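Local coordinates for protein GH62 arabinofuranosidase (Podospora anserina, PDB 4N4B) that probably releases terminal alpha-L-arabinofuranosyl groups from xylan by hydrolysis, working as a secreted, calcium-containing five-bladed beta-propeller enzyme of glycoside hydrolase family 62, at residues A[59-64]-A[74-79]; A[48-53]-A[306-311]; A[28-33]-A[328-333]. One frame throughout, in Å; residues are numbered along the deposited sequence.

Contact 1. Residues A[59-64]-A[74-79]; sequences HHVFAS and VYFTFA
His59 grips the carbonyl of Phe78 twice: its backbone N donates to Phe78 O at 2.9 Å, and its imidazole ND1 reaches the same Phe78 O at 3.2 Å. The two donors come from opposite faces of that carbonyl plane, and the oxygen lies in the plane of the imidazole. A further, weak bond runs from ND1 to Ala79 O, where the second strand has already ended. In the reverse direction His59 O is also doubly held, by Phe78 N on one side of its plane and, on the other, by the hydroxyl of Thr77, with OG1 to His59 O at 2.7 Å.

Val61 packs against two phenylalanine rings. Its CB sits over the face of Phe76, 3.9 Å from the centroid, while CG1 presses on CZ of that ring. The other branch, CG2, meets Phe78 CE1 at 3.7 Å; with CG1 anti to the backbone N (chi1 -176°) and CG2 beside it, one methyl faces each ring. Phe78 in turn takes His59 CB over its face. On the other face of the sheet Phe62 and Tyr75 meet obliquely, planes at 41°, with Phe62 CZ 3.4 Å from Tyr75 CD1.

A second shell surrounds these rings. Trp81 meets the imidazole of His59, Phe89 meets Phe76, and Trp139 stands nearly perpendicular to Phe62, while Ile52 of the preceding strand packs on Val61. Backbone hydrogen bonds join Val61 to Phe76 and Ala63 to Val74 in both directions, so the pairing stays regular up to the His59 end. This is an antiparallel beta hairpin formed by strands 58-67 and 70-78, the two central strands of a four-stranded propeller blade.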
loop_
_atom_site.group_PDB
_atom_site.type_symbol
_atom_site.label_atom_id
_atom_site.label_comp_id
_atom_site.label_asym_id
_atom_site.label_seq_id
_atom_site.Cartn_x
_atom_site.Cartn_y
_atom_site.Cartn_z
ATOM N N HIS A 59 14.094 4.669 -8.216
ATOM C CA HIS A 59 12.920 4.372 -7.366
ATOM C C HIS A 59 12.498 5.610 -6.625
ATOM O O HIS A 59 13.283 6.388 -6.137
ATOM C CB HIS A 59 13.312 3.347 -6.275
ATOM C CG HIS A 59 13.695 2.006 -6.804
ATOM N ND1 HIS A 59 15.017 1.715 -7.128
ATOM C CD2 HIS A 59 12.998 0.830 -7.087
ATOM C CE1 HIS A 59 15.104 0.457 -7.549
ATOM N NE2 HIS A 59 13.915 -0.101 -7.538
ATOM N N HIS A 60 11.190 5.797 -6.550
ATOM C CA HIS A 60 10.543 6.840 -5.799
ATOM C C HIS A 60 9.623 6.173 -4.774
ATOM O O HIS A 60 8.752 5.383 -5.165
ATOM C CB HIS A 60 9.648 7.710 -6.777
ATOM C CG HIS A 60 10.488 8.476 -7.764
ATOM N ND1 HIS A 60 10.846 8.034 -9.017
ATOM C CD2 HIS A 60 10.996 9.669 -7.567
ATOM C CE1 HIS A 60 11.569 9.019 -9.584
ATOM N NE2 HIS A 60 11.695 9.999 -8.707
ATOM N N VAL A 61 9.836 6.529 -3.501
ATOM C CA VAL A 61 9.055 5.941 -2.387
ATOM C C VAL A 61 8.452 6.977 -1.624
ATOM O O VAL A 61 9.026 7.985 -1.198
ATOM C CB VAL A 61 9.963 5.043 -1.526
ATOM C CG1 VAL A 61 9.138 4.344 -0.435
ATOM C CG2 VAL A 61 10.659 3.991 -2.353
ATOM N N PHE A 62 7.157 6.714 -1.208
ATOM C CA PHE A 62 6.510 7.478 -0.149
ATOM C C PHE A 62 6.104 6.488 0.941
ATOM O O PHE A 62 5.708 5.388 0.657
ATOM C CB PHE A 62 5.266 8.290 -0.622
ATOM C CG PHE A 62 5.593 9.221 -1.753
ATOM C CD1 PHE A 62 5.754 8.778 -3.079
ATOM C CD2 PHE A 62 5.690 10.540 -1.494
ATOM C CE1 PHE A 62 6.093 9.732 -4.066
ATOM C CE2 PHE A 62 5.969 11.481 -2.509
ATOM C CZ PHE A 62 6.123 11.036 -3.787
ATOM N N ALA A 63 6.223 6.972 2.197
ATOM C CA ALA A 63 5.952 6.070 3.313
ATOM C C ALA A 63 5.351 6.883 4.441
ATOM O O ALA A 63 5.444 8.100 4.527
ATOM C CB ALA A 63 7.233 5.355 3.738
ATOM N N SER A 64 4.645 6.152 5.347
ATOM C CA SER A 64 4.218 6.697 6.636
ATOM C C SER A 64 5.449 6.850 7.573
ATOM O O SER A 64 6.269 5.934 7.634
ATOM C CB SER A 64 3.185 5.879 7.373
ATOM O OG SER A 64 2.099 5.491 6.522
ATOM N N VAL A 74 6.602 10.685 4.355
ATOM C CA VAL A 74 7.969 10.977 3.926
ATOM C C VAL A 74 8.181 10.475 2.501
ATOM O O VAL A 74 7.614 9.495 2.130
ATOM C CB VAL A 74 9.004 10.381 4.926
ATOM C CG1 VAL A 74 8.984 8.823 4.926
ATOM C CG2 VAL A 74 10.427 10.873 4.649
ATOM N N TYR A 75 9.029 11.198 1.759
ATOM C CA TYR A 75 9.489 10.815 0.386
ATOM C C TYR A 75 10.977 10.540 0.410
ATOM O O TYR A 75 11.763 11.252 1.074
ATOM C CB TYR A 75 9.247 11.994 -0.555
ATOM C CG TYR A 75 9.832 11.827 -1.944
ATOM C CD1 TYR A 75 9.366 10.903 -2.844
ATOM C CD2 TYR A 75 10.936 12.600 -2.316
ATOM C CE1 TYR A 75 9.950 10.734 -4.053
ATOM C CE2 TYR A 75 11.527 12.505 -3.574
ATOM C CZ TYR A 75 11.057 11.583 -4.406
ATOM O OH TYR A 75 11.624 11.435 -5.700
ATOM N N PHE A 76 11.383 9.533 -0.281
ATOM C CA PHE A 76 12.805 9.278 -0.529
ATOM C C PHE A 76 12.976 8.560 -1.823
ATOM O O PHE A 76 12.060 7.953 -2.398
ATOM C CB PHE A 76 13.468 8.600 0.674
ATOM C CG PHE A 76 12.855 7.291 1.093
ATOM C CD1 PHE A 76 11.730 7.300 1.920
ATOM C CD2 PHE A 76 13.373 6.077 0.664
ATOM C CE1 PHE A 76 11.152 6.062 2.303
ATOM C CE2 PHE A 76 12.762 4.893 1.085
ATOM C CZ PHE A 76 11.670 4.901 1.872
ATOM N N THR A 77 14.241 8.503 -2.331
ATOM C CA THR A 77 14.551 8.029 -3.662
ATOM C C THR A 77 15.924 7.429 -3.756
ATOM O O THR A 77 16.789 7.853 -2.979
ATOM C CB THR A 77 14.357 9.188 -4.664
ATOM O OG1 THR A 77 14.634 8.748 -6.016
ATOM C CG2 THR A 77 15.164 10.382 -4.339
ATOM N N PHE A 78 16.119 6.463 -4.604
ATOM C CA PHE A 78 17.397 5.791 -4.705
ATOM C C PHE A 78 17.361 4.994 -5.977
ATOM O O PHE A 78 16.366 4.567 -6.397
ATOM C CB PHE A 78 17.628 4.821 -3.489
ATOM C CG PHE A 78 16.460 3.924 -3.206
ATOM C CD1 PHE A 78 15.452 4.367 -2.396
ATOM C CD2 PHE A 78 16.353 2.701 -3.773
ATOM C CE1 PHE A 78 14.356 3.592 -2.144
ATOM C CE2 PHE A 78 15.249 1.923 -3.540
ATOM C CZ PHE A 78 14.221 2.388 -2.730
ATOM N N ALA A 79 18.542 4.758 -6.515
ATOM C CA ALA A 79 18.677 3.884 -7.642
ATOM C C ALA A 79 18.804 2.404 -7.196
ATOM O O ALA A 79 17.851 1.759 -7.045
ATOM C CB ALA A 79 19.849 4.328 -8.513
#

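Contact 2. Residues A[48-53]-A[306-311]; sequences KDPTII and RFMYQG
Gln310 lays the end of its extended side chain across Lys48 and Asp49, so that OE1 receives the backbone N of Asp49 at 2.9 Å. The donor stands above the amide plane, 38° out of it, rather than in line with a lone pair. The same OE1 is pressed against the aliphatic start of Lys48, 3.0 Å from CB. Extended beyond CG, the glutamine spans the gap between the two strands, its amide turned 38° from the Asp49 carboxylate. Those groups do not bond directly: OE1 and Asp49 OD1 are both acceptors, and a water links the two side chains instead, donating to Asp49 OD1 at 2.7 Å and accepting from Gln310 NE2 at 2.9 Å. The bend of Lys48 at chi3 (76°) carries its chain past the amide, so that NZ also reaches this water, though weakly; its stronger partner is the hydroxyl of Tyr320.

Strands 48-53 and 306-311 belong to different blades of the propeller, the blade of strands 46-55 to 90-91 and the one that closes the ring, and they face each other through side chains instead of sharing a sheet. Asp49 borders the central pocket, touching His285, a calcium ligand in a structure of this protein, and its OD2 is held by Ser64 OG and by a Tris molecule, probably from the crystallisation liquor.

Further along, the chemistry turns apolar. Met308, extended beyond CG, points its sulfur between two partners, crossing Pro50 obliquely and Ile52 at about a right angle. Its SD lies 3.8 Å from Pro50 CB and 3.9 Å from Ile52 CD1, while Met308 CB meets Ile52 CG2. The pyrrolidine ring of Pro50 also leans CG toward the carbonyl of Met308, with CG 3.8 Å from Met308 O.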
loop_
_atom_site.group_PDB
_atom_site.type_symbol
_atom_site.label_atom_id
_atom_site.label_comp_id
_atom_site.label_asym_id
_atom_site.label_seq_id
_atom_site.Cartn_x
_atom_site.Cartn_y
_atom_site.Cartn_z
ATOM N N LYS A 48 6.937 3.046 7.359
ATOM C CA LYS A 48 5.831 2.097 7.200
ATOM C C LYS A 48 5.142 2.293 5.869
ATOM O O LYS A 48 5.162 3.348 5.249
ATOM C CB LYS A 48 4.765 2.289 8.288
ATOM C CG LYS A 48 5.247 1.990 9.692
ATOM C CD LYS A 48 4.119 2.072 10.642
ATOM C CE LYS A 48 3.229 0.887 10.575
ATOM N NZ LYS A 48 2.037 1.066 11.419
ATOM N N ASP A 49 4.388 1.304 5.474
ATOM C CA ASP A 49 3.298 1.376 4.489
ATOM C C ASP A 49 3.733 1.996 3.124
ATOM O O ASP A 49 3.068 2.919 2.614
ATOM C CB ASP A 49 2.154 2.257 5.030
ATOM C CG ASP A 49 1.761 2.009 6.487
ATOM O OD1 ASP A 49 1.782 0.831 6.857
ATOM O OD2 ASP A 49 1.434 3.015 7.173
ATOM N N PRO A 50 4.815 1.491 2.565
ATOM C CA PRO A 50 5.350 2.197 1.345
ATOM C C PRO A 50 4.510 2.073 0.110
ATOM O O PRO A 50 3.804 1.079 -0.119
ATOM C CB PRO A 50 6.669 1.532 1.146
ATOM C CG PRO A 50 6.490 0.139 1.707
ATOM C CD PRO A 50 5.707 0.392 2.961
ATOM N N THR A 51 4.607 3.122 -0.689
ATOM C CA THR A 51 4.227 3.076 -2.152
ATOM C C THR A 51 5.499 3.314 -2.882
ATOM O O THR A 51 6.331 4.137 -2.532
ATOM C CB THR A 51 3.153 4.136 -2.412
ATOM O OG1 THR A 51 2.752 4.063 -3.813
ATOM C CG2 THR A 51 3.539 5.527 -2.171
ATOM N N ILE A 52 5.677 2.560 -3.992
ATOM C CA ILE A 52 6.968 2.611 -4.728
ATOM C C ILE A 52 6.744 2.418 -6.214
ATOM O O ILE A 52 6.099 1.481 -6.668
ATOM C CB ILE A 52 7.923 1.536 -4.146
ATOM C CG1 ILE A 52 9.222 1.554 -4.916
ATOM C CG2 ILE A 52 7.291 0.170 -4.084
ATOM C CD1 ILE A 52 10.338 0.808 -4.234
ATOM N N ILE A 53 7.449 3.255 -6.942
ATOM C CA ILE A 53 7.520 3.209 -8.426
ATOM C C ILE A 53 8.957 3.362 -8.808
ATOM O O ILE A 53 9.803 3.778 -8.101
ATOM C CB ILE A 53 6.573 4.214 -9.117
ATOM C CG1 ILE A 53 7.037 5.589 -8.848
ATOM C CG2 ILE A 53 5.139 4.004 -8.750
ATOM C CD1 ILE A 53 6.294 6.664 -9.635
ATOM N N ARG A 306 8.611 -7.570 -7.440
ATOM C CA ARG A 306 9.314 -7.300 -6.212
ATOM C C ARG A 306 8.351 -6.426 -5.400
ATOM O O ARG A 306 7.577 -5.596 -5.941
ATOM C CB ARG A 306 10.567 -6.492 -6.523
ATOM C CG ARG A 306 11.633 -7.219 -7.409
ATOM C CD ARG A 306 11.424 -6.949 -8.841
ATOM N NE ARG A 306 11.850 -5.587 -9.154
ATOM C CZ ARG A 306 11.411 -4.827 -10.152
ATOM N NH1 ARG A 306 10.440 -5.260 -11.045
ATOM N NH2 ARG A 306 11.934 -3.643 -10.292
ATOM N N PHE A 307 8.369 -6.638 -4.100
ATOM C CA PHE A 307 7.342 -6.094 -3.179
ATOM C C PHE A 307 8.105 -5.426 -2.022
ATOM O O PHE A 307 8.862 -6.124 -1.282
ATOM C CB PHE A 307 6.430 -7.191 -2.717
ATOM C CG PHE A 307 5.281 -6.785 -1.819
ATOM C CD1 PHE A 307 4.095 -6.273 -2.342
ATOM C CD2 PHE A 307 5.323 -7.036 -0.455
ATOM C CE1 PHE A 307 3.008 -5.994 -1.544
ATOM C CE2 PHE A 307 4.246 -6.748 0.351
ATOM C CZ PHE A 307 3.074 -6.172 -0.152
ATOM N N MET A 308 8.058 -4.099 -1.895
ATOM C CA MET A 308 8.616 -3.420 -0.743
ATOM C C MET A 308 7.645 -3.615 0.381
ATOM O O MET A 308 6.463 -3.340 0.202
ATOM C CB MET A 308 8.838 -1.955 -1.060
ATOM C CG MET A 308 9.820 -1.327 -0.092
ATOM S SD MET A 308 10.016 0.432 -0.374
ATOM C CE MET A 308 11.536 0.785 0.434
ATOM N N TYR A 309 8.121 -4.037 1.550
ATOM C CA TYR A 309 7.248 -4.355 2.688
ATOM C C TYR A 309 7.821 -3.859 3.951
ATOM O O TYR A 309 8.988 -3.513 4.080
ATOM C CB TYR A 309 6.951 -5.843 2.709
ATOM C CG TYR A 309 8.128 -6.643 3.290
ATOM C CD1 TYR A 309 9.271 -6.938 2.560
ATOM C CD2 TYR A 309 8.094 -7.107 4.601
ATOM C CE1 TYR A 309 10.324 -7.661 3.074
ATOM C CE2 TYR A 309 9.122 -7.871 5.122
ATOM C CZ TYR A 309 10.223 -8.118 4.334
ATOM O OH TYR A 309 11.250 -8.919 4.908
ATOM N N GLN A 310 6.991 -3.871 4.987
ATOM C CA GLN A 310 7.426 -3.544 6.355
ATOM C C GLN A 310 7.465 -4.814 7.213
ATOM O O GLN A 310 6.584 -5.672 7.147
ATOM C CB GLN A 310 6.528 -2.487 6.980
ATOM C CG GLN A 310 5.119 -2.903 7.228
ATOM C CD GLN A 310 4.296 -1.806 7.852
ATOM O OE1 GLN A 310 4.512 -0.624 7.683
ATOM N NE2 GLN A 310 3.245 -2.227 8.592
ATOM N N GLY A 311 8.485 -4.797 8.019
ATOM C CA GLY A 311 8.686 -5.836 8.981
ATOM C C GLY A 311 9.223 -5.283 10.306
ATOM O O GLY A 311 9.522 -4.191 10.396
HETATM O O HOH W 1 0.833 -0.590 8.986
#

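Contact 3. Residues A[28-33]-A[328-333]; sequences WTSTGP and GFIAHN
Thr29 and Ala331 bond N to O in both directions, the centre of an antiparallel pairing in which strand 28-30, from the start of the chain, joins strand 326-332 near its end. This is the "Velcro" closure of a beta-propeller, one blade being completed by strands from both termini. Thr31 N continues the backbone bonding to Phe329 O.

Among the apolar contacts, Ile330 places CD1 over the centre of the six-membered ring of Trp28, 3.8 Å from the centroid. A chi1 of 49° sets its CG1 between the backbone N and the carbonyl carbon, which aims that branch at the indole and turns CG2 to Ser30 CB at 3.6 Å. Trp28 is itself fixed by NE1 bonding to Trp266 O.

Side-chain hydrogen bonds hold the two ends. Thr31 OG1 accepts Phe329 N at 2.9 Å, in place of a backbone oxygen, and donates to Gly32 O at 2.8 Å in the plane of that carbonyl. A valine in its place would probably leave Phe329 N and Gly32 O without this shared partner and residues 31-32 less firmly tied. At the far end the amide of Asn333 turns edge-on to Thr29, ND2 donating to OG1 at 2.9 Å, and a water bridges Thr29 OG1 to Asn333 OD1.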
loop_
_atom_site.group_PDB
_atom_site.type_symbol
_atom_site.label_atom_id
_atom_site.label_comp_id
_atom_site.label_asym_id
_atom_site.label_seq_id
_atom_site.Cartn_x
_atom_site.Cartn_y
_atom_site.Cartn_z
ATOM N N TRP A 28 9.458 -16.471 -2.104
ATOM C CA TRP A 28 10.176 -15.195 -2.036
ATOM C C TRP A 28 11.538 -15.272 -1.423
ATOM O O TRP A 28 11.760 -16.105 -0.553
ATOM C CB TRP A 28 9.348 -14.214 -1.247
ATOM C CG TRP A 28 7.965 -13.965 -1.656
ATOM C CD1 TRP A 28 6.883 -14.625 -1.171
ATOM C CD2 TRP A 28 7.470 -12.960 -2.552
ATOM N NE1 TRP A 28 5.726 -14.149 -1.769
ATOM C CE2 TRP A 28 6.063 -13.073 -2.558
ATOM C CE3 TRP A 28 8.091 -11.932 -3.308
ATOM C CZ2 TRP A 28 5.279 -12.227 -3.344
ATOM C CZ3 TRP A 28 7.304 -11.075 -4.037
ATOM C CH2 TRP A 28 5.911 -11.280 -4.060
ATOM N N THR A 29 12.387 -14.363 -1.819
ATOM C CA THR A 29 13.657 -14.079 -1.138
ATOM C C THR A 29 13.563 -12.657 -0.590
ATOM O O THR A 29 13.227 -11.704 -1.361
ATOM C CB THR A 29 14.790 -14.116 -2.175
ATOM O OG1 THR A 29 15.053 -15.506 -2.455
ATOM C CG2 THR A 29 16.073 -13.423 -1.656
ATOM N N SER A 30 13.919 -12.440 0.673
ATOM C CA SER A 30 13.924 -11.108 1.317
ATOM C C SER A 30 15.329 -10.501 1.507
ATOM O O SER A 30 16.278 -11.250 1.831
ATOM C CB SER A 30 13.245 -11.196 2.681
ATOM O OG SER A 30 13.181 -9.931 3.277
ATOM N N THR A 31 15.388 -9.209 1.375
ATOM C CA THR A 31 16.542 -8.423 1.870
ATOM C C THR A 31 16.504 -8.338 3.403
ATOM O O THR A 31 15.529 -8.740 4.041
ATOM C CB THR A 31 16.505 -6.982 1.308
ATOM O OG1 THR A 31 15.379 -6.262 1.888
ATOM C CG2 THR A 31 16.414 -6.956 -0.207
ATOM N N GLY A 32 17.564 -7.748 3.949
ATOM C CA GLY A 32 17.553 -7.304 5.310
ATOM C C GLY A 32 16.710 -6.030 5.429
ATOM O O GLY A 32 16.045 -5.529 4.472
ATOM N N PRO A 33 16.624 -5.428 6.627
ATOM C CA PRO A 33 15.915 -4.217 6.861
ATOM C C PRO A 33 16.736 -3.091 6.277
ATOM O O PRO A 33 17.961 -2.992 6.602
ATOM C CB PRO A 33 15.779 -4.115 8.388
ATOM C CG PRO A 33 16.982 -4.900 8.880
ATOM C CD PRO A 33 17.294 -5.952 7.890
ATOM N N GLY A 328 11.977 -3.466 3.860
ATOM C CA GLY A 328 12.799 -4.284 3.011
ATOM C C GLY A 328 12.065 -4.620 1.732
ATOM O O GLY A 328 11.001 -4.092 1.441
ATOM N N PHE A 329 12.655 -5.561 1.007
ATOM C CA PHE A 329 12.027 -6.048 -0.236
ATOM C C PHE A 329 11.975 -7.532 -0.234
ATOM O O PHE A 329 12.962 -8.199 0.162
ATOM C CB PHE A 329 12.830 -5.631 -1.519
ATOM C CG PHE A 329 13.012 -4.143 -1.732
ATOM C CD1 PHE A 329 12.044 -3.472 -2.394
ATOM C CD2 PHE A 329 14.064 -3.437 -1.247
ATOM C CE1 PHE A 329 12.186 -2.112 -2.708
ATOM C CE2 PHE A 329 14.185 -2.067 -1.519
ATOM C CZ PHE A 329 13.193 -1.466 -2.238
ATOM N N ILE A 330 10.910 -8.081 -0.785
ATOM C CA ILE A 330 10.843 -9.491 -1.218
ATOM C C ILE A 330 10.804 -9.574 -2.720
ATOM O O ILE A 330 10.095 -8.760 -3.371
ATOM C CB ILE A 330 9.720 -10.309 -0.563
ATOM C CG1 ILE A 330 8.375 -9.613 -0.618
ATOM C CG2 ILE A 330 10.155 -10.647 0.886
ATOM C CD1 ILE A 330 7.243 -10.397 -0.009
ATOM N N ALA A 331 11.570 -10.483 -3.269
ATOM C CA ALA A 331 11.616 -10.770 -4.712
ATOM C C ALA A 331 11.042 -12.111 -4.978
ATOM O O ALA A 331 11.281 -13.104 -4.325
ATOM C CB ALA A 331 13.051 -10.638 -5.251
ATOM N N HIS A 332 10.144 -12.129 -5.973
ATOM C CA HIS A 332 9.398 -13.341 -6.306
ATOM C C HIS A 332 10.256 -14.393 -6.960
ATOM O O HIS A 332 10.755 -14.081 -8.064
ATOM C CB HIS A 332 8.224 -12.941 -7.158
ATOM C CG HIS A 332 7.316 -14.026 -7.579
ATOM N ND1 HIS A 332 7.045 -15.228 -6.971
ATOM C CD2 HIS A 332 6.532 -13.996 -8.696
ATOM C CE1 HIS A 332 6.147 -15.903 -7.717
ATOM N NE2 HIS A 332 5.833 -15.140 -8.755
ATOM N N ASN A 333 10.441 -15.538 -6.336
ATOM C CA ASN A 333 11.350 -16.622 -6.766
ATOM C C ASN A 333 10.854 -17.503 -7.828
ATOM O O ASN A 333 11.719 -18.129 -8.491
ATOM C CB ASN A 333 11.816 -17.538 -5.506
ATOM C CG ASN A 333 12.800 -16.816 -4.802
ATOM O OD1 ASN A 333 13.471 -15.900 -5.385
ATOM N ND2 ASN A 333 12.986 -17.141 -3.608
HETATM O O HOH W 2 16.477 -15.357 -4.766
#

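Overall arrangement
The centre of contact 2 lies about 7 Å from that of the chain, that of contact 1, also buried, about 13 Å, and that of contact 3, only partly buried, about 16 Å. Contacts 1 and 3 are antiparallel strand pairs, one a local hairpin and the other joining residues nearly three hundred apart; contact 2 bridges their two blades through side chains and a water. It touches both neighbours: strand 46-55 lies next to 58-67, and 306-311 next to 326-332. Aromatic rings line both faces of contact 1, polar groups beside the pocket mark one end of contact 2, and contact 3 uses side-chain hydrogen bonds at its two ends. Phe78 also packs against Phe329 of contact 3.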